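Local coordinates for protein TetR-family transcriptional regulator (Streptomyces coelicolor A3, PDB 2QIB) that probably binds cis-regulatory DNA through a helix-turn-helix motif and regulates transcription as a TetR-type factor, at residues A[78-83]-A[137-142]. Residues are numbered along the deposited sequence; the frame is centred on the assembly and turned at random.
Sequences EPRQGP and LSHLDV
E78 meets H139 through its backbone: the carbonyl oxygen E78 O lies 3.0 Å from H139 NE2 at the edge of the imidazole. Water 1, in the plane of that ring, has its oxygen 2.9 Å from H139 NE2, to which it is hydrogen-bonded, and accepts a weak bond from E78 N, while the carboxylate of E78 is engaged by R90 and R94 of helix 84-101 in salt bridges. The carbonyl of P79 comes next along the same rim, with P79 O 3.5 Å from H139 CE1. In this all-helical TetR-type chain, segment 78-83, part of the loop between helix 57-75 and helix 84-101, passes the C-terminal end of helix 119-140, where D141, at positive phi, completes a Schellman motif. R80, the centre of an inverse gamma turn, changes the mode of contact from edge to face: its CG makes a CH-pi contact 3.9 Å from the H139 ring centroid. Beyond it the arginine chain bends at chi3 (-60°) past S138, R80 CD lying 3.5 Å from S138 OG, and the guanidinium stands nearly upright to the imidazole, the planes 82° apart. Water 2 links the two residues, weakly at R80 NH1 and more closely at S138 OG. An alanine in place of H139 would probably leave R80 CG without its aromatic face, water 1 without one of its partners, and R87, which hydrogen-bonds to H139 ND1, without that mate.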
loop_
_atom_site.group_PDB
_atom_site.type_symbol
_atom_site.label_atom_id
_atom_site.label_comp_id
_atom_site.label_asym_id
_atom_site.label_seq_id
_atom_site.Cartn_x
_atom_site.Cartn_y
_atom_site.Cartn_z
ATOM N N GLU A 78 6.148 -3.863 -21.479
ATOM C CA GLU A 78 6.098 -2.630 -22.299
ATOM C C GLU A 78 7.474 -2.439 -22.930
ATOM O O GLU A 78 8.479 -2.597 -22.248
ATOM C CB GLU A 78 5.765 -1.428 -21.389
ATOM C CG GLU A 78 5.684 -0.063 -22.108
ATOM C CD GLU A 78 4.552 0.028 -23.146
ATOM O OE1 GLU A 78 3.537 -0.683 -23.021
ATOM O OE2 GLU A 78 4.658 0.855 -24.089
ATOM N N PRO A 79 7.538 -2.155 -24.254
ATOM C CA PRO A 79 8.834 -1.996 -24.930
ATOM C C PRO A 79 9.700 -0.920 -24.285
ATOM O O PRO A 79 9.185 0.119 -23.831
ATOM C CB PRO A 79 8.450 -1.549 -26.351
ATOM C CG PRO A 79 7.089 -2.055 -26.538
ATOM C CD PRO A 79 6.417 -1.967 -25.184
ATOM N N ARG A 80 11.004 -1.187 -24.230
ATOM C CA ARG A 80 11.959 -0.243 -23.660
ATOM C C ARG A 80 12.400 0.774 -24.704
ATOM O O ARG A 80 13.533 0.714 -25.213
ATOM C CB ARG A 80 13.141 -0.979 -23.044
ATOM C CG ARG A 80 12.707 -1.936 -21.951
ATOM C CD ARG A 80 13.851 -2.426 -21.072
ATOM N NE ARG A 80 14.901 -3.144 -21.793
ATOM C CZ ARG A 80 14.807 -4.391 -22.250
ATOM N NH1 ARG A 80 13.690 -5.098 -22.111
ATOM N NH2 ARG A 80 15.840 -4.935 -22.871
ATOM N N GLN A 81 11.487 1.690 -25.024
ATOM C CA GLN A 81 11.669 2.643 -26.106
ATOM C C GLN A 81 11.067 3.990 -25.718
ATOM O O GLN A 81 10.001 4.048 -25.111
ATOM C CB GLN A 81 10.966 2.137 -27.382
ATOM C CG GLN A 81 11.567 0.866 -27.996
ATOM C CD GLN A 81 12.960 1.077 -28.595
ATOM O OE1 GLN A 81 13.814 0.176 -28.556
ATOM N NE2 GLN A 81 13.197 2.269 -29.150
ATOM N N GLY A 82 11.752 5.067 -26.101
ATOM C CA GLY A 82 11.245 6.421 -25.838
ATOM C C GLY A 82 11.313 6.805 -24.362
ATOM O O GLY A 82 11.787 6.020 -23.539
ATOM N N PRO A 83 10.804 8.002 -24.012
ATOM C CA PRO A 83 10.900 8.510 -22.626
ATOM C C PRO A 83 10.236 7.513 -21.665
ATOM O O PRO A 83 9.200 6.931 -22.000
ATOM C CB PRO A 83 10.044 9.777 -22.640
ATOM C CG PRO A 83 9.883 10.146 -24.034
ATOM C CD PRO A 83 10.061 8.914 -24.896
ATOM N N LEU A 137 12.493 -2.422 -12.792
ATOM C CA LEU A 137 13.952 -2.468 -12.832
ATOM C C LEU A 137 14.512 -2.652 -14.239
ATOM O O LEU A 137 15.546 -2.095 -14.551
ATOM C CB LEU A 137 14.491 -3.565 -11.938
ATOM C CG LEU A 137 14.261 -3.365 -10.430
ATOM C CD1 LEU A 137 14.976 -4.482 -9.688
ATOM C CD2 LEU A 137 14.744 -2.012 -9.916
ATOM N N SER A 138 13.835 -3.446 -15.060
ATOM C CA SER A 138 14.267 -3.650 -16.453
ATOM C C SER A 138 14.316 -2.314 -17.200
ATOM O O SER A 138 15.277 -1.991 -17.914
ATOM C CB SER A 138 13.306 -4.615 -17.152
ATOM O OG SER A 138 13.683 -4.783 -18.523
ATOM N N HIS A 139 13.272 -1.511 -17.036
ATOM C CA HIS A 139 13.213 -0.222 -17.698
ATOM C C HIS A 139 14.245 0.764 -17.163
ATOM O O HIS A 139 14.794 1.558 -17.946
ATOM C CB HIS A 139 11.820 0.373 -17.614
ATOM C CG HIS A 139 10.853 -0.248 -18.568
ATOM N ND1 HIS A 139 10.641 0.255 -19.839
ATOM C CD2 HIS A 139 10.062 -1.343 -18.455
ATOM C CE1 HIS A 139 9.748 -0.496 -20.457
ATOM N NE2 HIS A 139 9.376 -1.470 -19.637
ATOM N N LEU A 140 14.514 0.695 -15.855
ATOM C CA LEU A 140 15.550 1.519 -15.241
ATOM C C LEU A 140 16.952 1.045 -15.610
ATOM O O LEU A 140 17.927 1.773 -15.368
ATOM C CB LEU A 140 15.385 1.583 -13.720
ATOM C CG LEU A 140 14.117 2.277 -13.172
ATOM C CD1 LEU A 140 13.974 2.049 -11.638
ATOM C CD2 LEU A 140 14.106 3.790 -13.516
ATOM N N ASP A 141 17.035 -0.160 -16.188
ATOM C CA ASP A 141 18.305 -0.800 -16.602
ATOM C C ASP A 141 19.187 -1.078 -15.390
ATOM O O ASP A 141 20.408 -0.864 -15.412
ATOM C CB ASP A 141 19.050 0.075 -17.634
ATOM C CG ASP A 141 20.140 -0.681 -18.373
ATOM O OD1 ASP A 141 20.169 -1.931 -18.318
ATOM O OD2 ASP A 141 20.968 -0.005 -19.029
ATOM N N VAL A 142 18.552 -1.557 -14.327
ATOM C CA VAL A 142 19.242 -1.877 -13.090
ATOM C C VAL A 142 19.082 -3.353 -12.758
ATOM O O VAL A 142 17.963 -3.859 -12.651
ATOM C CB VAL A 142 18.713 -0.992 -11.932
ATOM C CG1 VAL A 142 19.376 -1.393 -10.629
ATOM C CG2 VAL A 142 18.939 0.483 -12.240
HETATM O O HOH W 1 7.725 -3.722 -19.062
HETATM O O HOH W 2 11.301 -5.598 -19.884
#